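Local coordinates for putative PhosphatidylEthanolamine-Binding Protein (PEBP) (Chlamydia trachomatis, PDB 3N08) that is a bacterial homologue of the eukaryotic Raf kinase inhibitor protein that probably binds phosphatidylethanolamine-like or anionic ligands, its function not being established, at residues B[32-37]-B[73-78]; B[36-41]-B[114-119]; B[61-66]-B[91-96]. One frame throughout, in Å; residues are numbered along the deposited sequence.

Contact 1: B[32-37]-B[73-78]; sequences LSFSDV and PVVSNL
L32 and L78 exchange both of their backbone hydrogen bonds, the signature of an antiparallel hydrogen-bonded pair. The amide of L32 reaches L78 O at 2.9 Å, and the return bond from L78 N to L32 O measures 2.8 Å. S33 and N77 form the neighbouring non-hydrogen-bonded pair, with their CA atoms only 4.4 Å apart. A third bond continues the ladder past the end of strand 77-78: F34 N donates to S76 O at 2.8 Å with an almost straight N-H...O angle of 174°. The same oxygen also lies at the edge of the F34 ring, 3.6 Å from CD1. The carbonyl of F34 is satisfied by a water, which donates to F34 O. In the modelled conformer of S76, one of two, that water is hydrogen-bonded to S76 OG as well, a link between the segments that holds for this conformer alone.

The apolar part of the contact starts from F34. Its CG stands anti to the carbonyl carbon (chi1 -60°), and from there the ring brings CD1 to 3.9 Å from V75 CG1, while CE1 lies 4.1 Å from L78 CD1. Farther along, beyond the strand pairing, V37 turns toward P73, both of its methyls resting against P73 O.

Strand 32-35 is the middle strand of a small antiparallel sheet: S33 and S35 bond through their backbones to T7 and Q5 of strand 5-7, opposite the edge taken by 77-78. L32 and F34 pack against the larger sheet, L32 on L46 of strand 43-50 and F112 of strand 108-117, F34 on L44 and A114 of the same two strands.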
loop_
_atom_site.group_PDB
_atom_site.type_symbol
_atom_site.label_atom_id
_atom_site.label_comp_id
_atom_site.label_asym_id
_atom_site.label_seq_id
_atom_site.Cartn_x
_atom_site.Cartn_y
_atom_site.Cartn_z
ATOM N N LEU B 32 5.976 3.353 -12.368
ATOM C CA LEU B 32 5.638 3.292 -10.954
ATOM C C LEU B 32 4.690 4.403 -10.606
ATOM O O LEU B 32 4.763 5.489 -11.182
ATOM C CB LEU B 32 6.895 3.473 -10.116
ATOM C CG LEU B 32 7.961 2.386 -10.291
ATOM C CD1 LEU B 32 9.264 2.828 -9.625
ATOM C CD2 LEU B 32 7.478 1.080 -9.665
ATOM N N SER B 33 3.802 4.140 -9.656
ATOM C CA SER B 33 2.821 5.116 -9.172
ATOM C C SER B 33 2.909 5.262 -7.675
ATOM O O SER B 33 2.962 4.269 -6.933
ATOM C CB SER B 33 1.399 4.675 -9.497
ATOM O OG SER B 33 1.189 4.659 -10.900
ATOM N N PHE B 34 2.921 6.500 -7.223
ATOM C CA PHE B 34 2.907 6.840 -5.818
ATOM C C PHE B 34 1.523 7.395 -5.514
ATOM O O PHE B 34 1.005 8.234 -6.269
ATOM C CB PHE B 34 3.948 7.921 -5.518
ATOM C CG PHE B 34 5.360 7.525 -5.852
ATOM C CD1 PHE B 34 5.828 7.596 -7.158
ATOM C CD2 PHE B 34 6.226 7.078 -4.871
ATOM C CE1 PHE B 34 7.141 7.231 -7.467
ATOM C CE2 PHE B 34 7.532 6.741 -5.169
ATOM C CZ PHE B 34 7.988 6.804 -6.465
ATOM N N SER B 35 0.884 6.939 -4.456
ATOM C CA SER B 35 -0.380 7.550 -4.101
ATOM C C SER B 35 -0.564 7.530 -2.602
ATOM O O SER B 35 0.159 6.858 -1.868
ATOM C CB SER B 35 -1.539 6.861 -4.811
ATOM O OG SER B 35 -1.670 5.527 -4.357
ATOM N N ASP B 36 -1.522 8.316 -2.156
ATOM C CA ASP B 36 -1.819 8.476 -0.738
ATOM C C ASP B 36 -0.582 8.966 0.027
ATOM O O ASP B 36 -0.323 8.574 1.155
ATOM C CB ASP B 36 -2.381 7.185 -0.109
ATOM C CG ASP B 36 -3.639 6.698 -0.786
ATOM O OD1 ASP B 36 -4.402 7.542 -1.291
ATOM O OD2 ASP B 36 -3.888 5.473 -0.775
ATOM N N VAL B 37 0.190 9.838 -0.602
ATOM C CA VAL B 37 1.358 10.412 0.048
ATOM C C VAL B 37 0.885 11.403 1.122
ATOM O O VAL B 37 0.027 12.235 0.845
ATOM C CB VAL B 37 2.282 11.139 -0.987
ATOM C CG1 VAL B 37 3.459 11.793 -0.301
ATOM C CG2 VAL B 37 2.750 10.177 -2.074
ATOM N N PRO B 73 6.559 15.329 -3.981
ATOM C CA PRO B 73 5.588 14.475 -3.297
ATOM C C PRO B 73 4.281 14.372 -4.055
ATOM O O PRO B 73 3.470 13.507 -3.675
ATOM C CB PRO B 73 5.398 15.169 -1.950
ATOM C CG PRO B 73 5.835 16.579 -2.179
ATOM C CD PRO B 73 6.917 16.512 -3.193
ATOM N N VAL B 74 4.069 15.193 -5.087
ATOM C CA VAL B 74 2.900 15.034 -5.956
ATOM C C VAL B 74 3.248 14.438 -7.314
ATOM O O VAL B 74 2.464 14.528 -8.250
ATOM C CB VAL B 74 2.114 16.377 -6.105
ATOM C CG1 VAL B 74 1.670 16.877 -4.730
ATOM C CG2 VAL B 74 2.927 17.454 -6.817
ATOM N N VAL B 75 4.414 13.807 -7.430
ATOM C CA VAL B 75 4.865 13.325 -8.734
ATOM C C VAL B 75 3.866 12.353 -9.370
ATOM O O VAL B 75 3.726 12.286 -10.589
ATOM C CB VAL B 75 6.276 12.701 -8.647
ATOM C CG1 VAL B 75 6.260 11.393 -7.891
ATOM C CG2 VAL B 75 6.864 12.505 -10.054
ATOM N N SER B 76 3.148 11.632 -8.529
ATOM C CA SER B 76 2.118 10.664 -8.960
ATOM C C SER B 76 2.693 9.489 -9.759
ATOM O O SER B 76 2.969 8.439 -9.197
ATOM C CB SER B 76 1.004 11.366 -9.736
ATOM O OG SER B 76 -0.168 10.573 -9.762
ATOM N N ASN B 77 2.892 9.644 -11.060
ATOM C CA ASN B 77 3.464 8.551 -11.844
ATOM C C ASN B 77 4.888 8.849 -12.324
ATOM O O ASN B 77 5.258 10.007 -12.563
ATOM C CB ASN B 77 2.529 8.227 -13.020
ATOM C CG ASN B 77 3.066 7.120 -13.925
ATOM O OD1 ASN B 77 3.148 5.947 -13.534
ATOM N ND2 ASN B 77 3.405 7.487 -15.153
ATOM N N LEU B 78 5.697 7.800 -12.401
ATOM C CA LEU B 78 6.866 7.791 -13.256
ATOM C C LEU B 78 6.557 6.836 -14.401
ATOM O O LEU B 78 6.367 5.637 -14.184
ATOM C CB LEU B 78 8.101 7.306 -12.506
ATOM C CG LEU B 78 8.536 8.153 -11.306
ATOM C CD1 LEU B 78 9.705 7.493 -10.599
ATOM C CD2 LEU B 78 8.907 9.578 -11.746
HETATM O O HOH W 1 -0.668 7.779 -8.729
#

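Contact 2: B[36-41]-B[114-119]; sequences DVPREA and AYALDV
A41 CA approaches L117 O at 3.3 Å, a CA-H...O contact with 133° at the hydrogen, where the type I beta turn P38-A41 passes the end of strand 108-117; A41 N closes that turn on P38 O at 3.0 Å. The nearest CA pair is A41 with D118, 4.6 Å apart.

Among the side chains, the methyl of A116 is the common point. A116 points its CB toward the loop, and the methyl of A41 meets it at 4.0 Å. Next to that, the ring of P38 brings its CD to 4.1 Å from A116 CB, and V37 adds a looser touch at 4.4 Å between its CG1 and the same methyl. One small side chain is thus approached by three apolar groups from the loop. At the far end, D118 CB lies 4.1 Å from E40 O, but the carboxylate leads away from the turn: CG sits between the backbone N and the carbonyl carbon (chi1 60°), and OD1 makes a weak hydrogen bond to H139.

Other parts of the fold complete the surroundings. P38 also rests on I141 and A142 of strand 140-150, and A116 on L44 and M4.

The chemistry is that of van der Waals touches among short apolar groups, joined by a single CA-H...O contact. Among the polar links near the loop are the turn's own bond and the backbone pairing of L117 with K42, immediately after the turn, which implies that the positioning of the loop probably relies on that neighbouring pairing more than on direct bonds to segment 114-119.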
loop_
_atom_site.group_PDB
_atom_site.type_symbol
_atom_site.label_atom_id
_atom_site.label_comp_id
_atom_site.label_asym_id
_atom_site.label_seq_id
_atom_site.Cartn_x
_atom_site.Cartn_y
_atom_site.Cartn_z
ATOM N N ASP B 36 -1.522 8.316 -2.156
ATOM C CA ASP B 36 -1.819 8.476 -0.738
ATOM C C ASP B 36 -0.582 8.966 0.027
ATOM O O ASP B 36 -0.323 8.574 1.155
ATOM C CB ASP B 36 -2.381 7.185 -0.109
ATOM C CG ASP B 36 -3.639 6.698 -0.786
ATOM O OD1 ASP B 36 -4.402 7.542 -1.291
ATOM O OD2 ASP B 36 -3.888 5.473 -0.775
ATOM N N VAL B 37 0.190 9.838 -0.602
ATOM C CA VAL B 37 1.358 10.412 0.048
ATOM C C VAL B 37 0.885 11.403 1.122
ATOM O O VAL B 37 0.027 12.235 0.845
ATOM C CB VAL B 37 2.282 11.139 -0.987
ATOM C CG1 VAL B 37 3.459 11.793 -0.301
ATOM C CG2 VAL B 37 2.750 10.177 -2.074
ATOM N N PRO B 38 1.437 11.310 2.332
ATOM C CA PRO B 38 1.004 12.229 3.395
ATOM C C PRO B 38 1.148 13.690 2.974
ATOM O O PRO B 38 2.129 14.056 2.335
ATOM C CB PRO B 38 1.967 11.924 4.546
ATOM C CG PRO B 38 2.629 10.648 4.229
ATOM C CD PRO B 38 2.426 10.315 2.786
ATOM N N ARG B 39 0.189 14.528 3.359
ATOM C CA ARG B 39 0.216 15.939 2.966
ATOM C C ARG B 39 1.466 16.656 3.486
ATOM O O ARG B 39 1.956 17.585 2.844
ATOM C CB ARG B 39 -1.047 16.653 3.456
ATOM C CG ARG B 39 -1.154 18.099 3.010
ATOM N N GLU B 40 1.997 16.196 4.616
ATOM C CA GLU B 40 3.189 16.797 5.224
ATOM C C GLU B 40 4.497 16.470 4.496
ATOM O O GLU B 40 5.536 17.053 4.777
ATOM C CB GLU B 40 3.300 16.344 6.682
ATOM C CG GLU B 40 2.221 16.938 7.588
ATOM C CD GLU B 40 2.059 18.441 7.401
ATOM O OE1 GLU B 40 2.970 19.197 7.809
ATOM O OE2 GLU B 40 1.022 18.866 6.839
ATOM N N ALA B 41 4.452 15.519 3.577
ATOM C CA ALA B 41 5.643 15.175 2.828
ATOM C C ALA B 41 6.144 16.347 1.987
ATOM O O ALA B 41 5.360 17.032 1.320
ATOM C CB ALA B 41 5.365 13.960 1.926
ATOM N N ALA B 114 9.576 2.979 -1.250
ATOM C CA ALA B 114 9.327 4.401 -1.283
ATOM C C ALA B 114 9.323 4.953 0.138
ATOM O O ALA B 114 8.832 4.311 1.084
ATOM C CB ALA B 114 7.998 4.701 -1.952
ATOM N N TYR B 115 9.848 6.155 0.283
ATOM C CA TYR B 115 9.887 6.855 1.555
ATOM C C TYR B 115 9.372 8.269 1.331
ATOM O O TYR B 115 9.862 8.955 0.458
ATOM C CB TYR B 115 11.329 6.923 2.106
ATOM C CG TYR B 115 12.058 5.597 2.151
ATOM C CD1 TYR B 115 12.689 5.109 1.025
ATOM C CD2 TYR B 115 12.135 4.845 3.308
ATOM C CE1 TYR B 115 13.373 3.905 1.043
ATOM C CE2 TYR B 115 12.832 3.626 3.323
ATOM C CZ TYR B 115 13.440 3.178 2.185
ATOM O OH TYR B 115 14.139 1.981 2.172
ATOM N N ALA B 116 8.439 8.709 2.171
ATOM C CA ALA B 116 8.015 10.103 2.194
ATOM C C ALA B 116 8.772 10.791 3.318
ATOM O O ALA B 116 8.789 10.307 4.457
ATOM C CB ALA B 116 6.509 10.211 2.443
ATOM N N LEU B 117 9.388 11.922 2.993
ATOM C CA LEU B 117 10.146 12.715 3.971
ATOM C C LEU B 117 9.467 14.050 4.242
ATOM O O LEU B 117 8.814 14.609 3.351
ATOM C CB LEU B 117 11.555 13.008 3.455
ATOM C CG LEU B 117 12.396 11.886 2.881
ATOM C CD1 LEU B 117 13.797 12.421 2.609
ATOM C CD2 LEU B 117 12.459 10.719 3.831
ATOM N N ASP B 118 9.660 14.578 5.446
ATOM C CA ASP B 118 9.165 15.917 5.770
ATOM C C ASP B 118 10.191 17.025 5.519
ATOM O O ASP B 118 10.061 18.133 6.058
ATOM C CB ASP B 118 8.689 15.962 7.218
ATOM C CG ASP B 118 9.792 15.633 8.204
ATOM O OD1 ASP B 118 10.989 15.575 7.850
ATOM O OD2 ASP B 118 9.451 15.485 9.403
ATOM N N VAL B 119 11.193 16.736 4.703
ATOM C CA VAL B 119 12.193 17.703 4.316
ATOM C C VAL B 119 12.596 17.408 2.874
ATOM O O VAL B 119 12.333 16.311 2.344
ATOM C CB VAL B 119 13.476 17.640 5.186
ATOM C CG1 VAL B 119 13.164 17.894 6.672
ATOM C CG2 VAL B 119 14.224 16.329 4.995
#

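Contact 3: B[61-66]-B[91-96]; sequences GLWIHW and NTAGEI
W63 and T92 meet methyl against ring: T92 CG2 stands over one face of the indole, 3.5 Å from the centroid of the six-membered ring and only 8° off its normal, a clear CH-pi contact. The indole is set for this by its first torsion, which places CG anti to the backbone N (chi1 -161°). At the outer part of the same ring system, CZ2 comes within 4.3 Å of A93 CB.

I64 supplies the polar half. Its amide N donates to T92 OG1 at 2.7 Å, with an N-H...O angle of 162°. The reverse bond runs from T92 N to I64 O at 3.0 Å. Both backbone polar groups of I64 are therefore engaged by one residue, through its hydroxyl and its amide. On T92 the two branches divide the work: OG1, anti to the carbonyl carbon, takes the I64 amide, while CG2, anti to the backbone N, lies on the indole. I64 O is also 3.2 Å from N91 CB.

With H65 the chain turns its side chain away from 91-96, and the imidazole ND1 bonds to C99 O. H65 lies against D50, which begins the DPDVP segment, consistent with the ligand pocket known in this family. The type I turn N91-G94 holds its own shape through G94 N to N91 O, at 2.9 Å, and N91 ND2 donates to G97 O.

Strand 63-71 lies between 43-50 and 87-88 in the six-stranded sheet. W63 and H65 pair by backbone with D50 and V48, and H65 and W66 both face V48 in a classic beta bulge. Helix 129-136 reaches this end through K129, which touches L62 and I64, and R58 packs on T92.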
loop_
_atom_site.group_PDB
_atom_site.type_symbol
_atom_site.label_atom_id
_atom_site.label_comp_id
_atom_site.label_asym_id
_atom_site.label_seq_id
_atom_site.Cartn_x
_atom_site.Cartn_y
_atom_site.Cartn_z
ATOM N N GLY B 61 25.195 -9.564 -0.141
ATOM C CA GLY B 61 23.956 -10.128 -0.656
ATOM C C GLY B 61 22.897 -9.132 -1.086
ATOM O O GLY B 61 21.707 -9.498 -1.154
ATOM N N LEU B 62 23.299 -7.903 -1.414
ATOM C CA LEU B 62 22.326 -6.875 -1.785
ATOM C C LEU B 62 22.866 -5.977 -2.872
ATOM O O LEU B 62 23.852 -5.289 -2.674
ATOM C CB LEU B 62 21.953 -6.042 -0.557
ATOM C CG LEU B 62 20.714 -5.138 -0.678
ATOM C CD1 LEU B 62 19.456 -5.960 -0.983
ATOM C CD2 LEU B 62 20.491 -4.342 0.610
ATOM N N TRP B 63 22.197 -5.985 -4.017
ATOM C CA TRP B 63 22.579 -5.134 -5.143
ATOM C C TRP B 63 21.538 -4.031 -5.374
ATOM O O TRP B 63 20.347 -4.331 -5.562
ATOM C CB TRP B 63 22.722 -5.984 -6.399
ATOM C CG TRP B 63 23.526 -5.322 -7.472
ATOM C CD1 TRP B 63 23.096 -4.428 -8.404
ATOM C CD2 TRP B 63 24.910 -5.538 -7.718
ATOM N NE1 TRP B 63 24.158 -4.042 -9.209
ATOM C CE2 TRP B 63 25.275 -4.734 -8.813
ATOM C CE3 TRP B 63 25.880 -6.347 -7.116
ATOM C CZ2 TRP B 63 26.574 -4.700 -9.310
ATOM C CZ3 TRP B 63 27.163 -6.311 -7.605
ATOM C CH2 TRP B 63 27.500 -5.497 -8.699
ATOM N N ILE B 64 21.982 -2.784 -5.329
ATOM C CA ILE B 64 21.090 -1.641 -5.532
ATOM C C ILE B 64 20.984 -1.355 -7.018
ATOM O O ILE B 64 22.004 -1.140 -7.706
ATOM C CB ILE B 64 21.629 -0.390 -4.804
ATOM C CG1 ILE B 64 21.800 -0.628 -3.306
ATOM C CG2 ILE B 64 20.717 0.793 -5.088
ATOM C CD1 ILE B 64 20.690 -1.339 -2.619
ATOM N N HIS B 65 19.761 -1.409 -7.513
ATOM C CA HIS B 65 19.477 -1.188 -8.915
ATOM C C HIS B 65 19.079 0.246 -9.270
ATOM O O HIS B 65 19.199 0.627 -10.412
ATOM C CB HIS B 65 18.404 -2.185 -9.406
ATOM C CG HIS B 65 18.945 -3.557 -9.633
ATOM N ND1 HIS B 65 19.227 -4.043 -10.890
ATOM C CD2 HIS B 65 19.395 -4.494 -8.766
ATOM C CE1 HIS B 65 19.764 -5.246 -10.795
ATOM N NE2 HIS B 65 19.878 -5.542 -9.516
ATOM N N TRP B 66 18.579 1.012 -8.309
ATOM C CA TRP B 66 18.130 2.373 -8.595
ATOM C C TRP B 66 17.990 3.141 -7.297
ATOM O O TRP B 66 17.395 2.638 -6.343
ATOM C CB TRP B 66 16.777 2.343 -9.317
ATOM C CG TRP B 66 16.446 3.544 -10.169
ATOM C CD1 TRP B 66 17.276 4.553 -10.540
ATOM C CD2 TRP B 66 15.180 3.805 -10.788
ATOM N NE1 TRP B 66 16.585 5.449 -11.354
ATOM C CE2 TRP B 66 15.305 5.004 -11.518
ATOM C CE3 TRP B 66 13.952 3.140 -10.786
ATOM C CZ2 TRP B 66 14.232 5.564 -12.243
ATOM C CZ3 TRP B 66 12.894 3.687 -11.515
ATOM C CH2 TRP B 66 13.044 4.885 -12.229
ATOM N N ASN B 91 23.951 3.285 -8.311
ATOM C CA ASN B 91 23.634 1.888 -8.133
ATOM C C ASN B 91 24.906 1.143 -7.703
ATOM O O ASN B 91 25.972 1.733 -7.571
ATOM C CB ASN B 91 22.993 1.335 -9.405
ATOM C CG ASN B 91 23.913 1.417 -10.602
ATOM O OD1 ASN B 91 25.110 1.129 -10.501
ATOM N ND2 ASN B 91 23.361 1.799 -11.758
ATOM N N THR B 92 24.807 -0.156 -7.476
ATOM C CA THR B 92 25.938 -0.902 -6.905
ATOM C C THR B 92 27.053 -1.086 -7.921
ATOM O O THR B 92 28.211 -1.351 -7.549
ATOM C CB THR B 92 25.439 -2.230 -6.298
ATOM O OG1 THR B 92 24.583 -1.920 -5.208
ATOM C CG2 THR B 92 26.607 -3.084 -5.799
ATOM N N ALA B 93 26.740 -0.954 -9.198
ATOM C CA ALA B 93 27.786 -0.933 -10.207
ATOM C C ALA B 93 28.617 0.349 -10.154
ATOM O O ALA B 93 29.628 0.459 -10.848
ATOM C CB ALA B 93 27.183 -1.120 -11.578
ATOM N N GLY B 94 28.208 1.316 -9.348
ATOM C CA GLY B 94 28.959 2.539 -9.193
ATOM C C GLY B 94 28.622 3.585 -10.235
ATOM O O GLY B 94 29.369 4.567 -10.382
ATOM N N GLU B 95 27.499 3.404 -10.938
ATOM C CA GLU B 95 27.050 4.360 -11.939
ATOM C C GLU B 95 25.721 4.968 -11.515
ATOM O O GLU B 95 25.006 4.428 -10.687
ATOM C CB GLU B 95 26.898 3.676 -13.304
ATOM C CG GLU B 95 28.200 3.082 -13.871
ATOM C CD GLU B 95 29.325 4.105 -14.076
ATOM O OE1 GLU B 95 29.053 5.223 -14.575
ATOM O OE2 GLU B 95 30.506 3.766 -13.790
ATOM N N ILE B 96 25.379 6.092 -12.122
ATOM C CA ILE B 96 24.119 6.784 -11.860
ATOM C C ILE B 96 22.963 6.036 -12.510
ATOM O O ILE B 96 23.129 5.472 -13.596
ATOM C CB ILE B 96 24.175 8.239 -12.417
ATOM C CG1 ILE B 96 22.902 9.007 -12.061
ATOM C CG2 ILE B 96 24.353 8.223 -13.939
ATOM C CD1 ILE B 96 23.001 10.504 -12.334
#

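Overall arrangement
From the N terminus the chain passes strand 5-7 and reaches 32-37, which closes the loop of contact 1 when 73-78 returns alongside it. Contact 2 starts from the same stretch, sharing D36 and V37, and closes much later, when strand 108-117 ends. Contact 3, joining 61-66 to 91-96, falls wholly within that span, whereas it crosses contact 1, their segments alternating. Contacts 1 and 2 are neighbours and touch through P73 with A41 and F34 with A114. Contact 3 lies on the opposite side of the chain's centre, meeting contact 1 through L32 and W66. Contact 1 joins the small sheet, contact 2 sets 36-41 on strand 108-117, contact 3 sets turn 91-94 on 63-71.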